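Local coordinates for peptide-binding protein (Photobacterium damsela subsp. piscicida, PDB 6SQX), which is a secreted NlpC/P60 endopeptidase, probably of the cysteine type, that cleaves the peptidoglycan of potentially competing bacteria, at residues L181-P186 and S257-H262; Q363-L368 and S461-V466; V384-S389 and V466-T471. One frame throughout, in Å; residues are numbered along the deposited sequence.

Contact 1: L181-P186 and S257-H262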
ATOM      1  N   LEU A 181      -2.863   6.616   4.572  1.00 17.58           N
ATOM      2  CA  LEU A 181      -3.311   6.044   5.848  1.00 18.35           C
ATOM      3  C   LEU A 181      -4.757   6.416   6.129  1.00 18.67           C
ATOM      4  O   LEU A 181      -5.148   7.576   5.972  1.00 19.85           O
ATOM      5  CB  LEU A 181      -2.431   6.514   7.035  1.00 20.62           C
ATOM      6  CG  LEU A 181      -0.953   6.146   7.032  1.00 23.89           C
ATOM      7  CD1 LEU A 181      -0.249   6.733   8.257  1.00 24.77           C
ATOM      8  CD2 LEU A 181      -0.780   4.649   6.966  1.00 25.37           C
ATOM      9  N   TRP A 182      -5.522   5.440   6.600  1.00 17.11           N
ATOM     10  CA  TRP A 182      -6.946   5.651   6.779  1.00 17.73           C
ATOM     11  C   TRP A 182      -7.293   6.128   8.186  1.00 17.42           C
ATOM     12  O   TRP A 182      -6.616   5.809   9.170  1.00 18.45           O
ATOM     13  CB  TRP A 182      -7.676   4.322   6.511  1.00 18.72           C
ATOM     14  CG  TRP A 182      -7.241   3.702   5.221  1.00 19.13           C
ATOM     15  CD1 TRP A 182      -6.688   2.475   5.061  1.00 20.90           C
ATOM     16  CD2 TRP A 182      -7.260   4.306   3.906  1.00 19.51           C
ATOM     17  NE1 TRP A 182      -6.349   2.260   3.746  1.00 22.68           N
ATOM     18  CE2 TRP A 182      -6.695   3.363   3.009  1.00 21.12           C
ATOM     19  CE3 TRP A 182      -7.670   5.548   3.411  1.00 21.16           C
ATOM     20  CZ2 TRP A 182      -6.564   3.611   1.645  1.00 21.75           C
ATOM     21  CZ3 TRP A 182      -7.553   5.789   2.036  1.00 21.64           C
ATOM     22  CH2 TRP A 182      -7.007   4.822   1.172  1.00 22.09           C
ATOM     23  N   THR A 183      -8.413   6.862   8.282  1.00 17.21           N
ATOM     24  CA  THR A 183      -8.955   7.233   9.580  1.00 17.51           C
ATOM     25  C   THR A 183      -9.021   5.998  10.462  1.00 18.49           C
ATOM     26  O   THR A 183      -9.477   4.932  10.034  1.00 18.08           O
ATOM     27  CB  THR A 183     -10.385   7.757   9.346  1.00 20.43           C
ATOM     28  OG1 THR A 183     -10.315   8.948   8.565  1.00 22.05           O
ATOM     29  CG2 THR A 183     -11.095   8.045  10.687  1.00 20.98           C
ATOM     30  N   GLY A 184      -8.570   6.147  11.715  1.00 17.98           N
ATOM     31  CA  GLY A 184      -8.547   5.045  12.667  1.00 17.66           C
ATOM     32  C   GLY A 184      -7.176   4.420  12.876  1.00 17.40           C
ATOM     33  O   GLY A 184      -7.035   3.597  13.801  1.00 17.79           O
ATOM     34  N   THR A 185      -6.181   4.747  12.022  1.00 17.70           N
ATOM     35  CA  THR A 185      -4.888   4.046  12.095  1.00 18.40           C
ATOM     36  C   THR A 185      -4.143   4.439  13.371  1.00 18.70           C
ATOM     37  O   THR A 185      -3.924   5.631  13.594  1.00 18.61           O
ATOM     38  CB  THR A 185      -4.011   4.412  10.891  1.00 18.38           C
ATOM     39  OG1 THR A 185      -4.679   4.060   9.659  1.00 19.33           O
ATOM     40  CG2 THR A 185      -2.724   3.623  10.933  1.00 18.86           C
ATOM     41  N   PRO A 186      -3.724   3.473  14.199  1.00 18.74           N
ATOM     42  CA  PRO A 186      -2.865   3.792  15.361  1.00 18.70           C
ATOM     43  C   PRO A 186      -1.491   4.287  14.901  1.00 18.05           C
ATOM     44  O   PRO A 186      -0.844   3.681  14.034  1.00 19.56           O
ATOM     45  CB  PRO A 186      -2.742   2.445  16.091  1.00 18.85           C
ATOM     46  CG  PRO A 186      -3.926   1.645  15.669  1.00 19.77           C
ATOM     47  CD  PRO A 186      -4.066   2.036  14.180  1.00 19.72           C
ATOM     48  N   SER A 257     -10.051   0.602   6.515  1.00 16.59           N
ATOM     49  CA  SER A 257     -10.246   1.184   7.833  1.00 16.77           C
ATOM     50  C   SER A 257     -10.768   0.128   8.799  1.00 16.99           C
ATOM     51  O   SER A 257     -11.509  -0.780   8.431  1.00 17.97           O
ATOM     52  CB  SER A 257     -11.310   2.280   7.767  1.00 18.25           C
ATOM     53  OG  SER A 257     -10.938   3.265   6.820  1.00 20.27           O
ATOM     54  N   ILE A 258     -10.405   0.283  10.069  1.00 17.41           N
ATOM     55  CA  ILE A 258     -10.770  -0.617  11.130  1.00 18.49           C
ATOM     56  C   ILE A 258     -11.269   0.262  12.273  1.00 17.54           C
ATOM     57  O   ILE A 258     -10.504   1.047  12.849  1.00 18.53           O
ATOM     58  CB  ILE A 258      -9.592  -1.512  11.547  1.00 18.49           C
ATOM     59  CG1 ILE A 258      -9.124  -2.374  10.361  1.00 18.30           C
ATOM     60  CG2 ILE A 258      -9.944  -2.408  12.743  1.00 19.99           C
ATOM     61  CD1 ILE A 258      -7.704  -2.997  10.636  1.00 18.92           C
ATOM     62  N   LEU A 259     -12.571   0.187  12.566  1.00 17.72           N
ATOM     63  CA  LEU A 259     -13.168   1.176  13.448  1.00 18.92           C
ATOM     64  C   LEU A 259     -14.140   0.518  14.415  1.00 19.31           C
ATOM     65  O   LEU A 259     -14.710  -0.542  14.112  1.00 19.89           O
ATOM     66  CB  LEU A 259     -13.950   2.217  12.628  1.00 18.70           C
ATOM     67  CG  LEU A 259     -13.064   3.094  11.710  1.00 18.38           C
ATOM     68  CD1 LEU A 259     -13.942   3.811  10.649  1.00 19.51           C
ATOM     69  CD2 LEU A 259     -12.293   4.135  12.565  1.00 20.12           C
ATOM     70  N   PRO A 260     -14.343   1.115  15.592  1.00 21.15           N
ATOM     71  CA  PRO A 260     -15.317   0.573  16.550  1.00 21.33           C
ATOM     72  C   PRO A 260     -16.753   0.649  16.035  1.00 20.95           C
ATOM     73  O   PRO A 260     -17.115   1.510  15.228  1.00 21.04           O
ATOM     74  CB  PRO A 260     -15.157   1.485  17.784  1.00 22.50           C
ATOM     75  CG  PRO A 260     -13.780   2.084  17.648  1.00 22.53           C
ATOM     76  CD  PRO A 260     -13.604   2.272  16.142  1.00 22.16           C
ATOM     77  N   GLU A 261     -17.587  -0.234  16.590  1.00 20.63           N
ATOM     78  CA  GLU A 261     -19.003  -0.226  16.279  1.00 20.50           C
ATOM     79  C   GLU A 261     -19.765  -0.646  17.535  1.00 21.89           C
ATOM     80  O   GLU A 261     -19.350  -1.557  18.261  1.00 22.43           O
ATOM     81  CB  GLU A 261     -19.266  -1.212  15.119  1.00 23.55           C
ATOM     82  CG  GLU A 261     -20.729  -1.600  14.881  1.00 25.68           C
ATOM     83  CD  GLU A 261     -21.145  -2.842  15.671  1.00 29.07           C
ATOM     84  OE1 GLU A 261     -22.127  -2.749  16.438  1.00 29.16           O
ATOM     85  OE2 GLU A 261     -20.494  -3.919  15.527  1.00 32.43           O
ATOM     86  N   HIS A 262     -20.863   0.048  17.807  1.00 21.94           N
ATOM     87  CA  HIS A 262     -21.695  -0.247  18.962  1.00 23.66           C
ATOM     88  C   HIS A 262     -23.152  -0.151  18.528  1.00 23.85           C
ATOM     89  O   HIS A 262     -23.548   0.854  17.927  1.00 24.19           O
ATOM     90  CB  HIS A 262     -21.369   0.757  20.075  1.00 26.36           C
ATOM     91  CG  HIS A 262     -22.225   0.600  21.291  1.00 29.79           C
ATOM     92  ND1 HIS A 262     -21.992  -0.372  22.239  1.00 30.95           N
ATOM     93  CD2 HIS A 262     -23.326   1.275  21.707  1.00 33.53           C
ATOM     94  CE1 HIS A 262     -22.902  -0.284  23.195  1.00 31.11           C
ATOM     95  NE2 HIS A 262     -23.726   0.704  22.896  1.00 34.11           N
TER
HETATM   96  O   HOH W   1      -8.487   2.406  10.461  1.00 19.55           O
HETATM   97  O   HOH W   2      -7.889   0.999  13.541  1.00 18.86           O
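The type II beta turn W182-T185 lies against the chain at S257-L259, with the CA atoms of W182 and S257 5.7 Å apart. The turn links strands 177-181 and 186-192 in the SH3b1-type domain. The other segment leads into strand 259-262, which belongs to a separate antiparallel sheet, so the contact joins the SH3b1-type domain to that sheet. No direct hydrogen bond crosses it. W182 meets S257 through CB, which is 3.4 Å from S257 OG. With its CG anti to the carbonyl carbon (chi1 -50°), the indole leads off toward N148 and F320. S257 OG is held by the carbonyl of E254. L259 sends CD2 to the turn, where it sits 3.9 Å from G184 CA and also reaches the carbonyl of T183. G184, at a positive phi of 102°, brings its bare CA up to this methyl. Inside the turn, W182 O accepts both T185 N and T185 OG1; the hydroxyl lies in the carbonyl plane, on a lone pair. Two waters bridge the backbones. One accepts from I258 N and probably donates to T183 O. The other lies 2.7 Å from both G184 O and I258 O and probably donates to them.

Contact 2: Q363-L368 and S461-V466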
ATOM      1  N   GLN A 363      11.651 -22.374 -16.962  1.00 37.33           N
ATOM      2  CA  GLN A 363      11.554 -22.925 -15.612  1.00 35.84           C
ATOM      3  C   GLN A 363      10.556 -22.146 -14.764  1.00 33.99           C
ATOM      4  O   GLN A 363       9.798 -22.744 -13.987  1.00 33.64           O
ATOM      5  CB  GLN A 363      12.928 -22.928 -14.943  1.00 38.18           C
ATOM      6  CG  GLN A 363      13.858 -23.977 -15.479  1.00 40.27           C
ATOM      7  CD  GLN A 363      15.264 -23.797 -14.964  1.00 41.89           C
ATOM      8  OE1 GLN A 363      15.854 -22.726 -15.110  1.00 41.90           O
ATOM      9  NE2 GLN A 363      15.811 -24.842 -14.348  1.00 44.08           N
ATOM     10  N   ARG A 364      10.543 -20.810 -14.897  1.00 31.19           N
ATOM     11  CA  ARG A 364       9.590 -19.994 -14.150  1.00 27.95           C
ATOM     12  C   ARG A 364       8.154 -20.348 -14.525  1.00 28.32           C
ATOM     13  O   ARG A 364       7.285 -20.466 -13.647  1.00 28.12           O
ATOM     14  CB  ARG A 364       9.868 -18.503 -14.403  1.00 26.11           C
ATOM     15  CG  ARG A 364      11.207 -18.022 -13.827  1.00 25.74           C
ATOM     16  CD  ARG A 364      11.612 -16.691 -14.411  1.00 26.17           C
ATOM     17  NE  ARG A 364      12.885 -16.226 -13.860  1.00 25.80           N
ATOM     18  CZ  ARG A 364      13.371 -14.999 -14.006  1.00 24.93           C
ATOM     19  NH1 ARG A 364      12.705 -14.101 -14.702  1.00 24.71           N
ATOM     20  NH2 ARG A 364      14.540 -14.670 -13.436  1.00 26.64           N
ATOM     21  N   LYS A 365       7.881 -20.507 -15.826  1.00 29.27           N
ATOM     22  CA  LYS A 365       6.533 -20.873 -16.242  1.00 29.99           C
ATOM     23  C   LYS A 365       6.179 -22.282 -15.786  1.00 30.90           C
ATOM     24  O   LYS A 365       5.030 -22.549 -15.423  1.00 32.78           O
ATOM     25  CB  LYS A 365       6.409 -20.740 -17.748  1.00 29.04           C
ATOM     26  CG  LYS A 365       6.402 -19.306 -18.196  1.00 30.25           C
ATOM     27  CD  LYS A 365       6.194 -19.174 -19.694  1.00 30.81           C
ATOM     28  CE  LYS A 365       5.927 -17.711 -20.052  1.00 34.14           C
ATOM     29  NZ  LYS A 365       5.948 -17.472 -21.518  1.00 36.54           N
ATOM     30  N   GLU A 366       7.153 -23.191 -15.773  1.00 33.00           N
ATOM     31  CA  GLU A 366       6.902 -24.533 -15.250  1.00 36.97           C
ATOM     32  C   GLU A 366       6.387 -24.489 -13.813  1.00 35.89           C
ATOM     33  O   GLU A 366       5.439 -25.205 -13.460  1.00 36.19           O
ATOM     34  CB  GLU A 366       8.194 -25.359 -15.312  1.00 43.79           C
ATOM     35  CG  GLU A 366       8.460 -25.989 -16.655  1.00 51.76           C
ATOM     36  CD  GLU A 366       7.445 -27.069 -16.997  1.00 58.55           C
ATOM     37  OE1 GLU A 366       6.927 -27.724 -16.063  1.00 60.73           O
ATOM     38  OE2 GLU A 366       7.161 -27.259 -18.201  1.00 61.22           O
ATOM     39  N   LEU A 367       6.995 -23.651 -12.969  1.00 33.90           N
ATOM     40  CA  LEU A 367       6.546 -23.560 -11.584  1.00 33.78           C
ATOM     41  C   LEU A 367       5.176 -22.906 -11.494  1.00 32.74           C
ATOM     42  O   LEU A 367       4.262 -23.453 -10.863  1.00 34.00           O
ATOM     43  CB  LEU A 367       7.562 -22.803 -10.725  1.00 35.66           C
ATOM     44  CG  LEU A 367       7.032 -22.471  -9.313  1.00 39.64           C
ATOM     45  CD1 LEU A 367       6.607 -23.722  -8.498  1.00 42.11           C
ATOM     46  CD2 LEU A 367       8.040 -21.631  -8.509  1.00 38.66           C
ATOM     47  N   LEU A 368       5.013 -21.727 -12.102  1.00 29.69           N
ATOM     48  CA  LEU A 368       3.790 -20.966 -11.873  1.00 27.29           C
ATOM     49  C   LEU A 368       2.594 -21.474 -12.670  1.00 29.08           C
ATOM     50  O   LEU A 368       1.446 -21.217 -12.277  1.00 28.89           O
ATOM     51  CB  LEU A 368       4.020 -19.470 -12.148  1.00 26.74           C
ATOM     52  CG  LEU A 368       4.586 -18.618 -11.018  1.00 27.49           C
ATOM     53  CD1 LEU A 368       6.034 -18.993 -10.706  1.00 28.83           C
ATOM     54  CD2 LEU A 368       4.482 -17.149 -11.415  1.00 29.51           C
ATOM     55  N   SER A 461       9.200  -8.596 -21.287  1.00 22.33           N
ATOM     56  CA  SER A 461       8.257  -9.451 -20.569  1.00 21.87           C
ATOM     57  C   SER A 461       8.610  -9.571 -19.088  1.00 19.61           C
ATOM     58  O   SER A 461       9.781  -9.712 -18.715  1.00 21.03           O
ATOM     59  CB  SER A 461       8.210 -10.849 -21.178  1.00 23.37           C
ATOM     60  OG  SER A 461       7.350 -11.675 -20.403  1.00 24.26           O
ATOM     61  N   LEU A 462       7.591  -9.509 -18.222  1.00 21.18           N
ATOM     62  CA  LEU A 462       7.851  -9.720 -16.798  0.52 20.68           C
ATOM     63  C   LEU A 462       8.453 -11.093 -16.534  1.00 21.53           C
ATOM     64  O   LEU A 462       9.170 -11.272 -15.538  1.00 22.63           O
ATOM     65  CB  LEU A 462       6.572  -9.550 -15.976  0.52 19.87           C
ATOM     66  CG  LEU A 462       6.201  -8.118 -15.612  0.52 20.92           C
ATOM     67  CD1 LEU A 462       5.829  -7.296 -16.836  0.52 20.59           C
ATOM     68  CD2 LEU A 462       5.070  -8.109 -14.577  0.52 20.45           C
ATOM     69  N   TRP A 463       8.178 -12.078 -17.399  1.00 23.05           N
ATOM     70  CA  TRP A 463       8.794 -13.400 -17.228  1.00 23.34           C
ATOM     71  C   TRP A 463      10.300 -13.361 -17.389  1.00 24.19           C
ATOM     72  O   TRP A 463      10.970 -14.313 -16.961  1.00 24.77           O
ATOM     73  CB  TRP A 463       8.251 -14.396 -18.260  1.00 23.39           C
ATOM     74  CG  TRP A 463       6.837 -14.836 -18.012  1.00 23.64           C
ATOM     75  CD1 TRP A 463       5.712 -14.472 -18.729  1.00 23.95           C
ATOM     76  CD2 TRP A 463       6.384 -15.720 -16.977  1.00 23.67           C
ATOM     77  NE1 TRP A 463       4.615 -15.087 -18.195  1.00 23.67           N
ATOM     78  CE2 TRP A 463       4.988 -15.851 -17.119  1.00 24.26           C
ATOM     79  CE3 TRP A 463       7.028 -16.400 -15.930  1.00 24.59           C
ATOM     80  CZ2 TRP A 463       4.220 -16.662 -16.278  1.00 24.77           C
ATOM     81  CZ3 TRP A 463       6.276 -17.211 -15.103  1.00 24.89           C
ATOM     82  CH2 TRP A 463       4.878 -17.345 -15.282  1.00 24.11           C
ATOM     83  N   ASN A 464      10.843 -12.308 -18.015  1.00 24.12           N
ATOM     84  CA  ASN A 464      12.283 -12.197 -18.227  1.00 24.44           C
ATOM     85  C   ASN A 464      12.952 -11.228 -17.257  1.00 25.18           C
ATOM     86  O   ASN A 464      14.131 -10.894 -17.441  1.00 25.77           O
ATOM     87  CB  ASN A 464      12.586 -11.805 -19.677  1.00 26.68           C
ATOM     88  CG  ASN A 464      12.104 -12.831 -20.664  1.00 30.06           C
ATOM     89  OD1 ASN A 464      11.364 -12.493 -21.618  1.00 32.34           O
ATOM     90  ND2 ASN A 464      12.485 -14.099 -20.445  1.00 31.18           N
ATOM     91  N   ALA A 465      12.240 -10.784 -16.219  1.00 24.43           N
ATOM     92  CA  ALA A 465      12.829  -9.864 -15.250  1.00 24.12           C
ATOM     93  C   ALA A 465      14.063 -10.497 -14.607  1.00 26.34           C
ATOM     94  O   ALA A 465      14.094 -11.700 -14.341  1.00 27.71           O
ATOM     95  CB  ALA A 465      11.777  -9.499 -14.188  1.00 24.20           C
ATOM     96  N   VAL A 466      15.083  -9.676 -14.353  1.00 26.35           N
ATOM     97  CA  VAL A 466      16.300 -10.215 -13.745  1.00 27.19           C
ATOM     98  C   VAL A 466      15.986 -10.781 -12.366  1.00 27.57           C
ATOM     99  O   VAL A 466      16.413 -11.891 -12.011  1.00 28.66           O
ATOM    100  CB  VAL A 466      17.398  -9.139 -13.698  1.00 28.41           C
ATOM    101  CG1 VAL A 466      18.586  -9.661 -12.920  1.00 27.77           C
ATOM    102  CG2 VAL A 466      17.825  -8.730 -15.132  1.00 29.79           C
TER
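Helix 361-370 of the NlpC/P60 region packs here on the loop between strands 457-459 and 467-472. R364 and K365 reach across from the helix, and W463 of the loop lays its indole against the helix. R364 runs out extended from CG to NE and brings its guanidinium to the loop carbonyls. NH1 donates to A465 O at 2.8 Å, in the guanidinium plane and on a lone pair. NH2 reaches the same oxygen at 3.1 Å, nearly along the C=O axis. The two nitrogens thus grip one acceptor end-on. NH1 also donates to W463 O at 2.9 Å, a more bent bond (138°) from above that carbonyl plane. A further bond from NH2 to M356 O ties the group to a second loop and should restrict its rotation.

The loop has its own short-range order. S461 OG accepts from W463 N, which makes an ST turn at the start of the 3-10 segment 462-463. The turn probably helps to set W463 toward the helix.

K365 lies over one face of the indole. Its CE stands 3.4 Å from the centroid of the five-membered ring, only 6° off the normal, a CH-pi contact. NZ adds a cation-pi interaction at 4.4 Å from the same centroid, and it also forms a salt bridge with E361. The chain is extended beyond CG, so CG rests on the six-membered ring while CE reaches the five-membered one. L368 comes in at the ring edge, its CB in the ring plane and 3.9 Å from W463 CH2. R364 CB touches W463 CE3 at 3.8 Å, out near the rim of the ring, while K365 CG lies over its face.

Contact 3: V384-S389 and V466-T471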
ATOM      1  N   VAL A 384       4.048 -12.664  -6.045  1.00 19.84           N
ATOM      2  CA  VAL A 384       5.055 -12.747  -7.099  0.71 19.28           C
ATOM      3  C   VAL A 384       5.651 -11.362  -7.274  1.00 19.35           C
ATOM      4  O   VAL A 384       4.912 -10.394  -7.490  1.00 19.72           O
ATOM      5  CB  VAL A 384       4.458 -13.243  -8.431  0.71 19.84           C
ATOM      6  CG1 VAL A 384       5.598 -13.623  -9.406  0.71 21.96           C
ATOM      7  CG2 VAL A 384       3.543 -14.440  -8.191  0.71 20.53           C
ATOM      8  N   SER A 385       6.983 -11.259  -7.189  1.00 19.92           N
ATOM      9  CA  SER A 385       7.637  -9.975  -7.295  1.00 20.33           C
ATOM     10  C   SER A 385       8.675 -10.014  -8.409  1.00 20.34           C
ATOM     11  O   SER A 385       9.167 -11.075  -8.787  1.00 21.18           O
ATOM     12  CB  SER A 385       8.244  -9.543  -5.950  1.00 20.37           C
ATOM     13  OG  SER A 385       9.155 -10.526  -5.441  1.00 21.70           O
ATOM     14  N   PHE A 386       8.981  -8.832  -8.942  1.00 20.43           N
ATOM     15  CA  PHE A 386       9.763  -8.682 -10.164  1.00 20.15           C
ATOM     16  C   PHE A 386      10.702  -7.504  -9.958  1.00 20.92           C
ATOM     17  O   PHE A 386      10.316  -6.505  -9.353  1.00 21.95           O
ATOM     18  CB  PHE A 386       8.847  -8.350 -11.375  1.00 20.95           C
ATOM     19  CG  PHE A 386       7.610  -9.230 -11.481  1.00 21.86           C
ATOM     20  CD1 PHE A 386       6.460  -8.901 -10.768  1.00 21.25           C
ATOM     21  CD2 PHE A 386       7.592 -10.340 -12.311  1.00 22.61           C
ATOM     22  CE1 PHE A 386       5.306  -9.686 -10.843  1.00 21.03           C
ATOM     23  CE2 PHE A 386       6.434 -11.135 -12.433  1.00 22.33           C
ATOM     24  CZ  PHE A 386       5.277 -10.798 -11.681  1.00 21.27           C
ATOM     25  N   GLY A 387      11.920  -7.604 -10.484  1.00 21.16           N
ATOM     26  CA  GLY A 387      12.807  -6.458 -10.402  1.00 22.45           C
ATOM     27  C   GLY A 387      13.927  -6.552 -11.423  1.00 24.24           C
ATOM     28  O   GLY A 387      14.034  -7.530 -12.169  1.00 24.43           O
ATOM     29  N   ASN A 388      14.771  -5.510 -11.449  1.00 26.38           N
ATOM     30  CA  ASN A 388      15.836  -5.371 -12.438  0.55 28.36           C
ATOM     31  C   ASN A 388      17.182  -5.898 -11.961  1.00 30.39           C
ATOM     32  O   ASN A 388      18.160  -5.781 -12.696  1.00 32.83           O
ATOM     33  CB  ASN A 388      15.987  -3.909 -12.898  0.55 29.80           C
ATOM     34  CG  ASN A 388      16.560  -2.984 -11.813  0.55 33.13           C
ATOM     35  OD1 ASN A 388      17.022  -3.429 -10.758  0.55 35.09           O
ATOM     36  ND2 ASN A 388      16.530  -1.681 -12.081  0.55 33.98           N
ATOM     37  N   SER A 389      17.252  -6.447 -10.750  1.00 29.30           N
ATOM     38  CA  SER A 389      18.451  -7.092 -10.230  1.00 28.56           C
ATOM     39  C   SER A 389      18.008  -8.266  -9.364  1.00 29.28           C
ATOM     40  O   SER A 389      16.824  -8.409  -9.041  1.00 28.69           O
ATOM     41  CB  SER A 389      19.311  -6.127  -9.392  1.00 30.38           C
ATOM     42  OG  SER A 389      18.712  -5.874  -8.124  1.00 34.22           O
ATOM     43  N   VAL A 466      15.083  -9.676 -14.353  1.00 26.35           N
ATOM     44  CA  VAL A 466      16.300 -10.215 -13.745  1.00 27.19           C
ATOM     45  C   VAL A 466      15.986 -10.781 -12.366  1.00 27.57           C
ATOM     46  O   VAL A 466      16.413 -11.891 -12.011  1.00 28.66           O
ATOM     47  CB  VAL A 466      17.398  -9.139 -13.698  1.00 28.41           C
ATOM     48  CG1 VAL A 466      18.586  -9.661 -12.920  1.00 27.77           C
ATOM     49  CG2 VAL A 466      17.825  -8.730 -15.132  1.00 29.79           C
ATOM     50  N   GLY A 467      15.235 -10.018 -11.572  1.00 26.34           N
ATOM     51  CA  GLY A 467      14.716 -10.475 -10.293  1.00 25.23           C
ATOM     52  C   GLY A 467      13.293 -10.982 -10.456  1.00 22.42           C
ATOM     53  O   GLY A 467      12.440 -10.318 -11.067  1.00 22.43           O
ATOM     54  N   PHE A 468      13.036 -12.154  -9.891  1.00 23.48           N
ATOM     55  CA  PHE A 468      11.726 -12.781 -10.038  1.00 23.83           C
ATOM     56  C   PHE A 468      11.586 -13.738  -8.868  1.00 23.51           C
ATOM     57  O   PHE A 468      12.426 -14.627  -8.701  1.00 25.83           O
ATOM     58  CB  PHE A 468      11.706 -13.531 -11.381  1.00 24.27           C
ATOM     59  CG  PHE A 468      10.357 -14.100 -11.771  1.00 25.61           C
ATOM     60  CD1 PHE A 468       9.823 -15.214 -11.128  1.00 26.10           C
ATOM     61  CD2 PHE A 468       9.643 -13.532 -12.804  1.00 25.16           C
ATOM     62  CE1 PHE A 468       8.587 -15.737 -11.505  1.00 26.00           C
ATOM     63  CE2 PHE A 468       8.400 -14.037 -13.184  1.00 25.69           C
ATOM     64  CZ  PHE A 468       7.860 -15.128 -12.532  1.00 25.91           C
ATOM     65  N   ASN A 469      10.576 -13.548  -8.033  1.00 23.20           N
ATOM     66  CA  ASN A 469      10.515 -14.252  -6.753  1.00 22.99           C
ATOM     67  C   ASN A 469       9.080 -14.630  -6.446  1.00 23.16           C
ATOM     68  O   ASN A 469       8.152 -13.970  -6.888  1.00 23.55           O
ATOM     69  CB  ASN A 469      10.968 -13.391  -5.561  1.00 23.32           C
ATOM     70  CG  ASN A 469      12.189 -12.557  -5.871  1.00 24.18           C
ATOM     71  OD1 ASN A 469      13.300 -13.088  -5.959  1.00 26.18           O
ATOM     72  ND2 ASN A 469      12.005 -11.255  -6.062  1.00 24.77           N
ATOM     73  N   THR A 470       8.900 -15.676  -5.660  1.00 23.79           N
ATOM     74  CA  THR A 470       7.621 -15.981  -5.048  1.00 22.99           C
ATOM     75  C   THR A 470       7.788 -16.002  -3.536  1.00 21.97           C
ATOM     76  O   THR A 470       8.832 -16.440  -3.022  1.00 25.04           O
ATOM     77  CB  THR A 470       7.036 -17.332  -5.519  1.00 24.52           C
ATOM     78  OG1 THR A 470       7.980 -18.379  -5.278  1.00 26.64           O
ATOM     79  CG2 THR A 470       6.673 -17.277  -7.007  1.00 26.54           C
ATOM     80  N   THR A 471       6.762 -15.550  -2.821  1.00 21.62           N
ATOM     81  CA  THR A 471       6.768 -15.533  -1.358  1.00 21.60           C
ATOM     82  C   THR A 471       5.423 -16.055  -0.867  1.00 21.61           C
ATOM     83  O   THR A 471       4.393 -15.408  -1.078  1.00 21.96           O
ATOM     84  CB  THR A 471       7.013 -14.105  -0.845  1.00 23.28           C
ATOM     85  OG1 THR A 471       8.191 -13.549  -1.458  1.00 25.04           O
ATOM     86  CG2 THR A 471       7.124 -14.081   0.695  1.00 24.98           C
TER
HETATM   87  O   HOH W   3       7.763 -12.331  -3.912  1.00 22.45           O
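S385 and N469 face each other as a hydrogen-bonded pair of antiparallel strands, bonding through backbone and side chains. S385 N donates to N469 O at 3.0 Å, and N469 N returns a bond to S385 O at 2.9 Å. The side chains repeat the link: N469 ND2 donates to S385 OG at 3.0 Å, with the hydroxyl oxygen close to the amide plane. A water bound to this oxygen donates to T471 OG1, which also bonds to A347 O.

The strands belong to the six-stranded antiparallel sheet of the NlpC/P60 domain, with 467-472 between 353-355 and 382-387. The outward backbone groups of V384 and F386 bond to G397 and to S394 and H395, those of F468 and T470 to M356 and Y354. Toward the C-terminal end of strand 382-387, G387 and G467 form a second such pair, with 2.8 Å both from G387 N to G467 O and from G467 N to G387 O. Both donors lie above the carbonyl plane of their acceptor. V466 also faces G387, giving a classic beta bulge. On the other sheet face, F386 turns its edge toward the face of F468 in an offset edge-to-face pair, planes at 89°.

How the contacts relate
Contact 1 comes first along the chain and closes before the other two open. It joins the SH3b1-type domain to the antiparallel sheet that holds strand 259-262. It lies on the opposite side of the chain's centre from contacts 2 and 3, whose centres lie about 39 and 33 Å from its own. Contacts 2 and 3 are neighbours, with centres about 9 Å apart, and both involve the NlpC/P60 domain. Their segments alternate along the chain. Helix 361-370 precedes strand 382-387. Later, the loop segment 461-466 runs into 466-471 through the shared V466. F468 of contact 3 packs against R364 and W463 of contact 2. The late chain therefore binds the helix and then joins the sheet.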